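PDB 6RIW: ORF10 from Moritella marina, which probably catalyses the condensation steps of polyunsaturated fatty acid synthesis, this piece being the ketosynthase-chain length factor didomain of a longer synthase protein. Local coordinates for residues Gln706-Val711 / Gln956-His961; Ala169-Tyr174 / Met582-Glu587; Pro772-Lys777 / Arg873-Ala878. One frame throughout, in Å; residues are numbered along the deposited sequence.

Contact 1: Gln706-Val711 / Gln956-His961; sequences QHYGPV and QGISAH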
ATOM      1  N   GLN A 706       8.867  17.919  -7.251  1.00  9.42           N
ATOM      2  CA  GLN A 706       9.402  19.283  -7.248  1.00 10.67           C
ATOM      3  C   GLN A 706       9.490  19.871  -5.846  1.00 13.32           C
ATOM      4  O   GLN A 706      10.294  20.784  -5.618  1.00 12.53           O
ATOM      5  CB  GLN A 706       8.532  20.203  -8.113  1.00 11.88           C
ATOM      6  CG  GLN A 706       8.891  20.178  -9.586  1.00 15.27           C
ATOM      7  CD  GLN A 706       8.483  21.466 -10.260  1.00 21.53           C
ATOM      8  OE1 GLN A 706       9.294  22.094 -10.928  1.00 19.68           O
ATOM      9  NE2 GLN A 706       7.220  21.900 -10.046  1.00 21.27           N
ATOM     10  N   HIS A 707       8.646  19.415  -4.911  1.00 11.38           N
ATOM     11  CA  HIS A 707       8.731  19.893  -3.532  1.00 12.17           C
ATOM     12  C   HIS A 707      10.023  19.479  -2.841  1.00 13.81           C
ATOM     13  O   HIS A 707      10.390  20.107  -1.849  1.00 13.54           O
ATOM     14  CB  HIS A 707       7.546  19.397  -2.678  1.00 13.47           C
ATOM     15  CG  HIS A 707       6.210  19.862  -3.163  1.00 13.14           C
ATOM     16  ND1 HIS A 707       5.937  21.186  -3.421  1.00 14.03           N
ATOM     17  CD2 HIS A 707       5.072  19.178  -3.453  1.00 11.80           C
ATOM     18  CE1 HIS A 707       4.688  21.304  -3.843  1.00 13.05           C
ATOM     19  NE2 HIS A 707       4.143  20.101  -3.885  1.00 11.24           N
ATOM     20  N   TYR A 708      10.748  18.482  -3.373  1.00 11.07           N
ATOM     21  CA  TYR A 708      11.978  17.989  -2.759  1.00 12.50           C
ATOM     22  C   TYR A 708      13.244  18.437  -3.468  1.00 12.35           C
ATOM     23  O   TYR A 708      14.322  18.407  -2.856  1.00 13.87           O
ATOM     24  CB  TYR A 708      11.944  16.453  -2.682  1.00 11.52           C
ATOM     25  CG  TYR A 708      10.750  16.004  -1.869  1.00 13.20           C
ATOM     26  CD1 TYR A 708      10.753  16.102  -0.478  1.00 14.77           C
ATOM     27  CD2 TYR A 708       9.606  15.526  -2.495  1.00 17.61           C
ATOM     28  CE1 TYR A 708       9.622  15.706   0.288  1.00 15.92           C
ATOM     29  CE2 TYR A 708       8.489  15.126  -1.753  1.00 20.13           C
ATOM     30  CZ  TYR A 708       8.501  15.224  -0.369  1.00 17.84           C
ATOM     31  OH  TYR A 708       7.379  14.809   0.324  1.00 16.46           O
ATOM     32  N   GLY A 709      13.138  18.866  -4.714  1.00 13.09           N
ATOM     33  CA  GLY A 709      14.271  19.393  -5.440  1.00 13.75           C
ATOM     34  C   GLY A 709      13.910  19.658  -6.889  1.00 12.69           C
ATOM     35  O   GLY A 709      12.924  19.123  -7.406  1.00 12.38           O
ATOM     36  N   PRO A 710      14.729  20.454  -7.587  1.00 13.72           N
ATOM     37  CA  PRO A 710      14.393  20.853  -8.962  1.00 13.21           C
ATOM     38  C   PRO A 710      14.543  19.719  -9.969  1.00 13.38           C
ATOM     39  O   PRO A 710      15.519  18.960  -9.939  1.00 12.76           O
ATOM     40  CB  PRO A 710      15.397  21.984  -9.263  1.00 14.36           C
ATOM     41  CG  PRO A 710      16.531  21.751  -8.300  1.00 17.71           C
ATOM     42  CD  PRO A 710      15.934  21.113  -7.076  1.00 13.69           C
ATOM     43  N   VAL A 711      13.562  19.637 -10.891  1.00 10.56           N
ATOM     44  CA  VAL A 711      13.556  18.679 -11.991  1.00 12.06           C
ATOM     45  C   VAL A 711      14.424  19.209 -13.124  1.00 15.49           C
ATOM     46  O   VAL A 711      14.632  20.421 -13.264  1.00 15.67           O
ATOM     47  CB  VAL A 711      12.109  18.413 -12.461  1.00 12.43           C
ATOM     48  CG1 VAL A 711      11.503  19.630 -13.175  1.00 13.93           C
ATOM     49  CG2 VAL A 711      12.019  17.156 -13.349  1.00 10.65           C
ATOM     50  N   GLN A 956       7.653  23.445  -2.532  1.00 14.07           N
ATOM     51  CA  GLN A 956       7.684  23.790  -1.110  1.00 14.10           C
ATOM     52  C   GLN A 956       9.086  23.907  -0.523  1.00 12.84           C
ATOM     53  O   GLN A 956       9.221  24.411   0.598  1.00 15.27           O
ATOM     54  CB  GLN A 956       6.872  22.764  -0.304  1.00 16.95           C
ATOM     55  CG  GLN A 956       5.385  22.902  -0.575  1.00 16.50           C
ATOM     56  CD  GLN A 956       4.541  21.888   0.187  1.00 15.19           C
ATOM     57  OE1 GLN A 956       4.994  21.277   1.148  1.00 16.78           O
ATOM     58  NE2 GLN A 956       3.292  21.731  -0.234  1.00 14.28           N
ATOM     59  N   GLY A 957      10.122  23.470  -1.230  1.00 13.65           N
ATOM     60  CA  GLY A 957      11.476  23.522  -0.690  1.00 16.70           C
ATOM     61  C   GLY A 957      11.708  22.645   0.519  1.00 17.89           C
ATOM     62  O   GLY A 957      12.370  23.080   1.472  1.00 15.81           O
ATOM     63  N   ILE A 958      11.179  21.417   0.509  1.00 12.69           N
ATOM     64  CA  ILE A 958      11.292  20.542   1.671  1.00 12.79           C
ATOM     65  C   ILE A 958      12.729  20.071   1.791  1.00 16.37           C
ATOM     66  O   ILE A 958      13.328  19.610   0.817  1.00 14.93           O
ATOM     67  CB  ILE A 958      10.344  19.337   1.555  1.00 14.34           C
ATOM     68  CG1 ILE A 958       8.890  19.788   1.387  1.00 16.43           C
ATOM     69  CG2 ILE A 958      10.482  18.428   2.781  1.00 17.47           C
ATOM     70  CD1 ILE A 958       8.350  20.650   2.525  1.00 17.74           C
ATOM     71  N   SER A 959      13.288  20.169   2.992  1.00 17.27           N
ATOM     72  CA  SER A 959      14.669  19.756   3.188  1.00 21.68           C
ATOM     73  C   SER A 959      14.782  18.233   3.223  1.00 17.54           C
ATOM     74  O   SER A 959      13.853  17.516   3.620  1.00 15.38           O
ATOM     75  CB  SER A 959      15.209  20.326   4.494  1.00 21.16           C
ATOM     76  OG  SER A 959      14.410  19.818   5.559  1.00 25.58           O
ATOM     77  N   ALA A 960      15.944  17.739   2.816  1.00 15.67           N
ATOM     78  CA  ALA A 960      16.150  16.299   2.769  1.00 16.35           C
ATOM     79  C   ALA A 960      16.337  15.729   4.170  1.00 15.65           C
ATOM     80  O   ALA A 960      16.634  16.440   5.130  1.00 15.79           O
ATOM     81  CB  ALA A 960      17.370  15.957   1.919  1.00 15.57           C
ATOM     82  N   HIS A 961      16.198  14.407   4.275  1.00 14.07           N
ATOM     83  CA  HIS A 961      16.322  13.772   5.582  1.00 16.49           C
ATOM     84  C   HIS A 961      17.683  14.044   6.211  1.00 13.89           C
ATOM     85  O   HIS A 961      17.785  14.217   7.434  1.00 13.28           O
ATOM     86  CB  HIS A 961      16.104  12.266   5.452  1.00 15.93           C
ATOM     87  CG  HIS A 961      14.664  11.890   5.404  1.00 15.87           C
ATOM     88  ND1 HIS A 961      13.737  12.374   6.307  1.00 20.20           N
ATOM     89  CD2 HIS A 961      13.984  11.094   4.544  1.00 16.67           C
ATOM     90  CE1 HIS A 961      12.547  11.875   6.012  1.00 22.06           C
ATOM     91  NE2 HIS A 961      12.671  11.100   4.945  1.00 16.31           N
TER
HETATM   92  O   HOH W   1      11.222  22.604  -3.709  1.00 14.93           O
HETATM   93  O   HOH W   2      14.687  17.392  -0.263  1.00 16.37           O
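The H707 ring and the Q956 side chain cross at a slant, imidazole and carboxamide planes 40° apart. Q956 NE2 hangs over one ring face, displaced toward the rim, while CG of the same glutamine touches H707 ND1 at 3.4 Å. With CG anti to its carbonyl carbon (chi1 -61°), the histidine presents ND1 to the backbone of Q956: the N-H of Q956 comes in at the ring edge, in plane, 3.0 Å from H707 ND1, though the bond is bent (N-H...N 140°). Without the imidazole, as with an alanine here, that N-H is likely to lose its acceptor and the Q956 chain the ring it lies across. The carboxamide of Q956 is held by T164 O and A166 N. Two residues on, I958 N donates almost head-on to H707 O (2.8 Å). I958 then lies alongside Y708, CG2 meeting ring atom CE1 obliquely at 3.8 Å, while Y708 OH reaches D167. One water links G957 N to Q706 O, and another joins the carbonyls of Y708 and I958. This is a surface contact: the last modelled part of the chain lies on the loop after helix 699-706, beside 164-167 of the ketosynthase half.

Contact 2: Ala169-Tyr174 / Met582-Glu587; sequences ALVAGY and MGMELE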
ATOM      1  N   ALA A 169       1.596  13.486   0.675  1.00 11.18           N
ATOM      2  CA  ALA A 169       1.322  12.698  -0.524  1.00 11.59           C
ATOM      3  C   ALA A 169       2.042  11.349  -0.532  1.00 12.76           C
ATOM      4  O   ALA A 169       1.799  10.531  -1.438  1.00 13.24           O
ATOM      5  CB  ALA A 169       1.722  13.493  -1.772  1.00 11.57           C
ATOM      6  N   LEU A 170       2.926  11.103   0.436  1.00 11.99           N
ATOM      7  CA  LEU A 170       3.665   9.842   0.525  1.00 13.18           C
ATOM      8  C   LEU A 170       2.824   8.871   1.350  1.00 15.60           C
ATOM      9  O   LEU A 170       3.091   8.577   2.521  1.00 14.45           O
ATOM     10  CB  LEU A 170       5.053  10.059   1.130  1.00 11.13           C
ATOM     11  CG  LEU A 170       5.930  11.147   0.458  1.00 13.65           C
ATOM     12  CD1 LEU A 170       7.223  11.333   1.216  1.00 13.22           C
ATOM     13  CD2 LEU A 170       6.220  10.770  -0.994  1.00 16.68           C
ATOM     14  N   VAL A 171       1.754   8.399   0.718  1.00 12.25           N
ATOM     15  CA  VAL A 171       0.679   7.781   1.489  1.00 12.23           C
ATOM     16  C   VAL A 171       1.020   6.340   1.871  1.00 15.96           C
ATOM     17  O   VAL A 171       0.809   5.921   3.017  1.00 13.04           O
ATOM     18  CB  VAL A 171      -0.637   7.877   0.692  1.00 15.74           C
ATOM     19  CG1 VAL A 171      -1.667   6.910   1.249  1.00 17.25           C
ATOM     20  CG2 VAL A 171      -1.182   9.327   0.734  1.00 16.16           C
ATOM     21  N   ALA A 172       1.550   5.554   0.934  1.00 12.87           N
ATOM     22  CA  ALA A 172       1.639   4.109   1.161  1.00 15.33           C
ATOM     23  C   ALA A 172       2.768   3.728   2.132  1.00 15.96           C
ATOM     24  O   ALA A 172       2.526   3.067   3.153  1.00 17.33           O
ATOM     25  CB  ALA A 172       1.795   3.375  -0.178  1.00 15.52           C
ATOM     26  N   GLY A 173       4.003   4.137   1.843  1.00 14.47           N
ATOM     27  CA  GLY A 173       5.136   3.611   2.585  1.00 14.86           C
ATOM     28  C   GLY A 173       5.687   4.520   3.671  1.00 16.28           C
ATOM     29  O   GLY A 173       6.069   4.053   4.748  1.00 14.51           O
ATOM     30  N   TYR A 174       5.735   5.825   3.411  1.00 13.93           N
ATOM     31  CA  TYR A 174       6.321   6.748   4.386  1.00 13.33           C
ATOM     32  C   TYR A 174       5.741   6.640   5.799  1.00 13.53           C
ATOM     33  O   TYR A 174       6.507   6.841   6.759  1.00 14.68           O
ATOM     34  CB  TYR A 174       6.186   8.189   3.871  1.00 15.41           C
ATOM     35  CG  TYR A 174       6.881   9.206   4.752  1.00 15.81           C
ATOM     36  CD1 TYR A 174       8.256   9.146   4.962  1.00 17.52           C
ATOM     37  CD2 TYR A 174       6.151  10.228   5.373  1.00 16.22           C
ATOM     38  CE1 TYR A 174       8.904  10.091   5.781  1.00 19.85           C
ATOM     39  CE2 TYR A 174       6.781  11.167   6.197  1.00 16.81           C
ATOM     40  CZ  TYR A 174       8.156  11.091   6.394  1.00 20.38           C
ATOM     41  OH  TYR A 174       8.780  12.031   7.202  1.00 20.49           O
ATOM     42  N   MET A 582       5.650  -0.680  -4.746  1.00 12.58           N
ATOM     43  CA  MET A 582       4.877   0.392  -5.356  1.00 12.76           C
ATOM     44  C   MET A 582       4.611   1.444  -4.294  1.00 13.10           C
ATOM     45  O   MET A 582       4.856   1.231  -3.106  1.00 12.82           O
ATOM     46  CB  MET A 582       3.566  -0.144  -5.954  1.00 13.82           C
ATOM     47  CG  MET A 582       2.726  -0.971  -4.949  1.00 12.94           C
ATOM     48  SD  MET A 582       1.764   0.046  -3.773  1.00 19.72           S
ATOM     49  CE  MET A 582       0.312   0.425  -4.805  1.00 16.25           C
ATOM     50  N   GLY A 583       4.163   2.610  -4.754  1.00 13.63           N
ATOM     51  CA  GLY A 583       3.475   3.574  -3.927  1.00 16.79           C
ATOM     52  C   GLY A 583       2.138   3.877  -4.590  1.00 17.87           C
ATOM     53  O   GLY A 583       1.804   3.310  -5.637  1.00 16.02           O
ATOM     54  N   MET A 584       1.370   4.770  -3.973  1.00 16.93           N
ATOM     55  CA  MET A 584       0.032   4.983  -4.529  1.00 16.55           C
ATOM     56  C   MET A 584       0.123   5.599  -5.922  1.00 13.20           C
ATOM     57  O   MET A 584       1.054   6.352  -6.241  1.00 16.38           O
ATOM     58  CB  MET A 584      -0.843   5.842  -3.595  1.00 18.84           C
ATOM     59  CG  MET A 584      -0.461   7.292  -3.422  1.00 22.45           C
ATOM     60  SD  MET A 584      -1.900   8.323  -2.880  1.00 33.79           S
ATOM     61  CE  MET A 584      -2.973   8.140  -4.238  1.00 11.87           C
ATOM     62  N   GLU A 585      -0.810   5.209  -6.779  1.00 14.41           N
ATOM     63  CA  GLU A 585      -1.009   5.890  -8.050  1.00 13.88           C
ATOM     64  C   GLU A 585      -1.579   7.264  -7.739  1.00 13.93           C
ATOM     65  O   GLU A 585      -2.742   7.379  -7.344  1.00 12.57           O
ATOM     66  CB  GLU A 585      -1.962   5.084  -8.928  1.00 15.26           C
ATOM     67  CG  GLU A 585      -2.323   5.762 -10.258  1.00 16.11           C
ATOM     68  CD  GLU A 585      -1.089   6.236 -11.022  1.00 24.51           C
ATOM     69  OE1 GLU A 585      -0.461   5.396 -11.721  1.00 19.16           O
ATOM     70  OE2 GLU A 585      -0.757   7.450 -10.937  1.00 21.21           O
ATOM     71  N   LEU A 586      -0.752   8.295  -7.864  1.00 12.57           N
ATOM     72  CA  LEU A 586      -1.208   9.643  -7.552  1.00 13.09           C
ATOM     73  C   LEU A 586      -2.338  10.103  -8.466  1.00 14.17           C
ATOM     74  O   LEU A 586      -3.106  10.998  -8.073  1.00 12.95           O
ATOM     75  CB  LEU A 586      -0.020  10.591  -7.634  1.00 11.40           C
ATOM     76  CG  LEU A 586       1.113  10.314  -6.613  1.00 12.26           C
ATOM     77  CD1 LEU A 586       2.321  11.214  -6.931  1.00 13.36           C
ATOM     78  CD2 LEU A 586       0.640  10.545  -5.175  1.00 13.58           C
ATOM     79  N   GLU A 587      -2.467   9.519  -9.679  1.00 13.98           N
ATOM     80  CA  GLU A 587      -3.594   9.868 -10.546  1.00 12.98           C
ATOM     81  C   GLU A 587      -4.938   9.447  -9.961  1.00 14.12           C
ATOM     82  O   GLU A 587      -5.985   9.883 -10.469  1.00 11.98           O
ATOM     83  CB  GLU A 587      -3.422   9.266 -11.956  1.00 13.88           C
ATOM     84  CG  GLU A 587      -2.237   9.873 -12.707  1.00 17.28           C
ATOM     85  CD  GLU A 587      -2.145   9.394 -14.161  1.00 25.19           C
ATOM     86  OE1 GLU A 587      -2.822   8.403 -14.529  1.00 25.54           O
ATOM     87  OE2 GLU A 587      -1.386  10.008 -14.932  1.00 22.01           O
TER
HETATM   88  O   HOH W   3       2.461   6.288  -1.842  1.00 17.25           O
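Where the ketosynthase half meets the second ketosynthase-like half, V171 and A172 of the first pack on G583 and M584 of the second, against strand 659-663, which pairs with 189-193 of the first half. V171 and M584 form the apolar side-chain pair here, crossing at a slant, and the sulfur does the touching: M584 SD rests 3.8 Å from V171 CB and equally close to V171 CG2. M584 CG sits between its own backbone N and carbonyl carbon (chi1 68°), which sends the chain toward the valine; the bend at chi3 then turns CE away from it. A172 CB packs against backbone, 4.1 Å from G583 CA. L586 adds its methyl CD2, 3.9 Å from A169 O. No direct hydrogen bond crosses; instead one water between the two buried loops accepts from A172 N at 3.0 Å and from M584 N at 2.8 Å, satisfying both amides. Segment 169-174 is shaped by an inverse gamma turn centred on L170, closed by a weak bond from V171 N to A169 O. Behind the contact, N121 ND2 binds A172 O and Q553 NE2 binds G583 O, while F133 of helix 129-148 touches both A169 and L586. Such burial of loops between related halves is consistent with the pseudodimer interface of two thiolase-fold domains, here ketosynthase and chain length factor.

Contact 3: Pro772-Lys777 / Arg873-Ala878; sequences PGSNAK and RDNSCA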
ATOM      1  N   PRO A 772      19.911   2.828   9.333  1.00 19.12           N
ATOM      2  CA  PRO A 772      19.063   4.018   9.492  1.00 17.46           C
ATOM      3  C   PRO A 772      19.800   5.276   9.059  1.00 17.36           C
ATOM      4  O   PRO A 772      21.011   5.416   9.272  1.00 18.98           O
ATOM      5  CB  PRO A 772      18.764   4.054  11.001  1.00 21.37           C
ATOM      6  CG  PRO A 772      19.081   2.691  11.498  1.00 26.04           C
ATOM      7  CD  PRO A 772      20.174   2.166  10.621  1.00 20.78           C
ATOM      8  N   GLY A 773      19.064   6.193   8.446  1.00 16.27           N
ATOM      9  CA  GLY A 773      19.611   7.486   8.074  1.00 15.76           C
ATOM     10  C   GLY A 773      19.921   7.591   6.591  1.00 17.37           C
ATOM     11  O   GLY A 773      19.759   6.654   5.803  1.00 16.75           O
ATOM     12  N   SER A 774      20.382   8.781   6.207  1.00 15.67           N
ATOM     13  CA  SER A 774      20.596   9.110   4.806  1.00 16.44           C
ATOM     14  C   SER A 774      21.951   9.742   4.522  1.00 18.32           C
ATOM     15  O   SER A 774      22.192  10.142   3.372  1.00 19.84           O
ATOM     16  CB  SER A 774      19.506  10.089   4.313  1.00 18.08           C
ATOM     17  OG  SER A 774      18.220   9.479   4.317  1.00 17.94           O
ATOM     18  N   ASN A 775      22.828   9.869   5.514  1.00 16.78           N
ATOM     19  CA  ASN A 775      24.084  10.577   5.284  1.00 18.67           C
ATOM     20  C   ASN A 775      25.197   9.608   4.880  1.00 17.48           C
ATOM     21  O   ASN A 775      24.989   8.403   4.731  1.00 15.43           O
ATOM     22  CB  ASN A 775      24.481  11.390   6.517  1.00 19.26           C
ATOM     23  CG  ASN A 775      24.618  10.540   7.765  1.00 21.93           C
ATOM     24  OD1 ASN A 775      24.627   9.313   7.702  1.00 22.20           O
ATOM     25  ND2 ASN A 775      24.733  11.195   8.914  1.00 21.75           N
ATOM     26  N   ALA A 776      26.396  10.159   4.662  1.00 15.29           N
ATOM     27  CA  ALA A 776      27.526   9.343   4.234  1.00 17.28           C
ATOM     28  C   ALA A 776      27.840   8.254   5.249  1.00 17.23           C
ATOM     29  O   ALA A 776      28.256   7.152   4.878  1.00 17.01           O
ATOM     30  CB  ALA A 776      28.757  10.222   4.005  1.00 18.55           C
ATOM     31  N   LYS A 777      27.681   8.558   6.534  1.00 16.98           N
ATOM     32  CA  LYS A 777      27.956   7.571   7.575  1.00 19.07           C
ATOM     33  C   LYS A 777      27.014   6.380   7.451  1.00 19.15           C
ATOM     34  O   LYS A 777      27.449   5.223   7.533  1.00 17.00           O
ATOM     35  CB  LYS A 777      27.808   8.222   8.943  1.00 18.32           C
ATOM     36  CG  LYS A 777      28.121   7.309  10.114  1.00 25.81           C
ATOM     37  CD  LYS A 777      29.625   7.003  10.163  1.00 29.32           C
ATOM     38  CE  LYS A 777      29.993   6.212  11.433  1.00 35.11           C
ATOM     39  NZ  LYS A 777      31.068   5.209  11.192  1.00 40.49           N
ATOM     40  N   ARG A 873      13.106   8.677   0.614  1.00 14.81           N
ATOM     41  CA  ARG A 873      12.322   9.361   1.624  1.00 15.52           C
ATOM     42  C   ARG A 873      11.977   8.470   2.804  1.00 15.75           C
ATOM     43  O   ARG A 873      11.380   8.964   3.767  1.00 16.02           O
ATOM     44  CB  ARG A 873      11.053   9.926   0.992  1.00 14.68           C
ATOM     45  CG  ARG A 873      11.314  11.107   0.053  1.00 19.56           C
ATOM     46  CD  ARG A 873      12.005  12.264   0.822  1.00 19.87           C
ATOM     47  NE  ARG A 873      11.098  12.863   1.805  1.00 23.24           N
ATOM     48  CZ  ARG A 873      11.468  13.728   2.747  1.00 23.30           C
ATOM     49  NH1 ARG A 873      12.741  14.109   2.859  1.00 22.12           N
ATOM     50  NH2 ARG A 873      10.566  14.239   3.568  1.00 22.06           N
ATOM     51  N   ASP A 874      12.314   7.181   2.761  1.00 13.38           N
ATOM     52  CA  ASP A 874      12.134   6.345   3.943  1.00 14.97           C
ATOM     53  C   ASP A 874      13.237   6.553   4.974  1.00 16.08           C
ATOM     54  O   ASP A 874      13.129   6.031   6.093  1.00 17.96           O
ATOM     55  CB  ASP A 874      12.086   4.877   3.526  1.00 17.43           C
ATOM     56  CG  ASP A 874      13.307   4.487   2.681  1.00 20.85           C
ATOM     57  OD1 ASP A 874      13.543   5.123   1.603  1.00 23.25           O
ATOM     58  OD2 ASP A 874      14.030   3.559   3.101  1.00 23.43           O
ATOM     59  N   ASN A 875      14.277   7.320   4.633  1.00 14.02           N
ATOM     60  CA  ASN A 875      15.350   7.676   5.576  1.00 16.03           C
ATOM     61  C   ASN A 875      16.108   6.431   6.047  1.00 17.87           C
ATOM     62  O   ASN A 875      16.398   6.251   7.237  1.00 17.01           O
ATOM     63  CB  ASN A 875      14.810   8.486   6.769  1.00 17.53           C
ATOM     64  CG  ASN A 875      15.885   9.353   7.410  1.00 17.96           C
ATOM     65  OD1 ASN A 875      17.024   9.390   6.944  1.00 17.85           O
ATOM     66  ND2 ASN A 875      15.527  10.065   8.469  1.00 21.78           N
ATOM     67  N   SER A 876      16.409   5.542   5.110  1.00 16.30           N
ATOM     68  CA  SER A 876      17.370   4.484   5.380  1.00 14.07           C
ATOM     69  C   SER A 876      18.225   4.278   4.142  1.00 17.75           C
ATOM     70  O   SER A 876      17.841   4.622   3.015  1.00 14.92           O
ATOM     71  CB  SER A 876      16.684   3.177   5.819  1.00 19.86           C
ATOM     72  OG  SER A 876      15.892   2.662   4.779  1.00 27.90           O
ATOM     73  N   CYS A 877      19.426   3.783   4.367  1.00 13.04           N
ATOM     74  CA  CYS A 877      20.321   3.454   3.279  1.00 12.23           C
ATOM     75  C   CYS A 877      20.263   1.950   3.052  1.00 15.16           C
ATOM     76  O   CYS A 877      20.370   1.173   4.006  1.00 15.40           O
ATOM     77  CB  CYS A 877      21.749   3.889   3.598  1.00 14.84           C
ATOM     78  SG  CYS A 877      22.865   3.345   2.295  1.00 21.60           S
ATOM     79  N   ALA A 878      20.065   1.548   1.807  1.00 12.48           N
ATOM     80  CA  ALA A 878      20.154   0.160   1.394  1.00 14.31           C
ATOM     81  C   ALA A 878      21.447  -0.032   0.613  1.00 14.09           C
ATOM     82  O   ALA A 878      21.858   0.849  -0.152  1.00 14.09           O
ATOM     83  CB  ALA A 878      18.948  -0.251   0.529  1.00 17.01           C
TER
HETATM   84  O   HOH W   4      17.766   7.629   2.615  1.00 17.27           O
HETATM   85  O   HOH W   5      19.671  11.219   7.877  1.00 27.57           O
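The carboxamide of N875 is the flat group of this contact, and its oxygen is hemmed in from both sides of the plane: G773 CA approaches OD1 from one side at 3.4 Å, H961 CB from the other. S774 OG comes to the same oxygen at a tilt to the plane, 2.9 Å from N875 OD1 and within hydrogen-bonding distance. That hydroxyl has a second close neighbour, a water 2.6 Å from S774 OG that donates to S876 O. Another water accepts from S774 N and gives a weak bond to N875 OD1. N875 CG lies anti to the backbone N (chi1 -155°), carrying the amide across to S774, while ND2 makes a weak bond to Q181 OE1. The backbone carbonyl of N875 takes part too: G773 N donates to N875 O at 2.9 Å, tilted 46° from the plane of the carbonyl, off the lone pairs. G773 adopts a positive phi of 103°, where a CB would run into P772 O. P772 and S876 form an antiparallel non-hydrogen-bonded pair with diverging side chains; S876 OG donates to D874 OD2 (2.7 Å), which N667 ND2 also meets. N775 is the N-cap of the following helix, its OD1 accepting from A778 N. The contact therefore sits where strand 763-772 runs out beside the start of strand 876-884 and passes into helix 776-790, whose I779 and A782 pack on C877; helix 808-821 touches A776, and strand 865-870 flanks 876-884 on its other side.

Following the chain from the N terminus, 169-174 in the ketosynthase half waits some four hundred residues for 582-587, so contact 2 closes a long loop that joins the two halves. Contact 1 opens only afterwards, at 706-711. Before its partner 956-961 arrives, contact 3 opens and closes within the second half, so it is enclosed by contact 1; none of the three cross. Contact centres lie about 17 to 19 Å apart, yet all touch. Y708 OH packs on L170 CD1, linking contacts 1 and 2. H961 NE2 probably hydrogen-bonds R873 O, tying the last modelled part of the chain to contact 3, and Y174 packs against R873 between contacts 2 and 3.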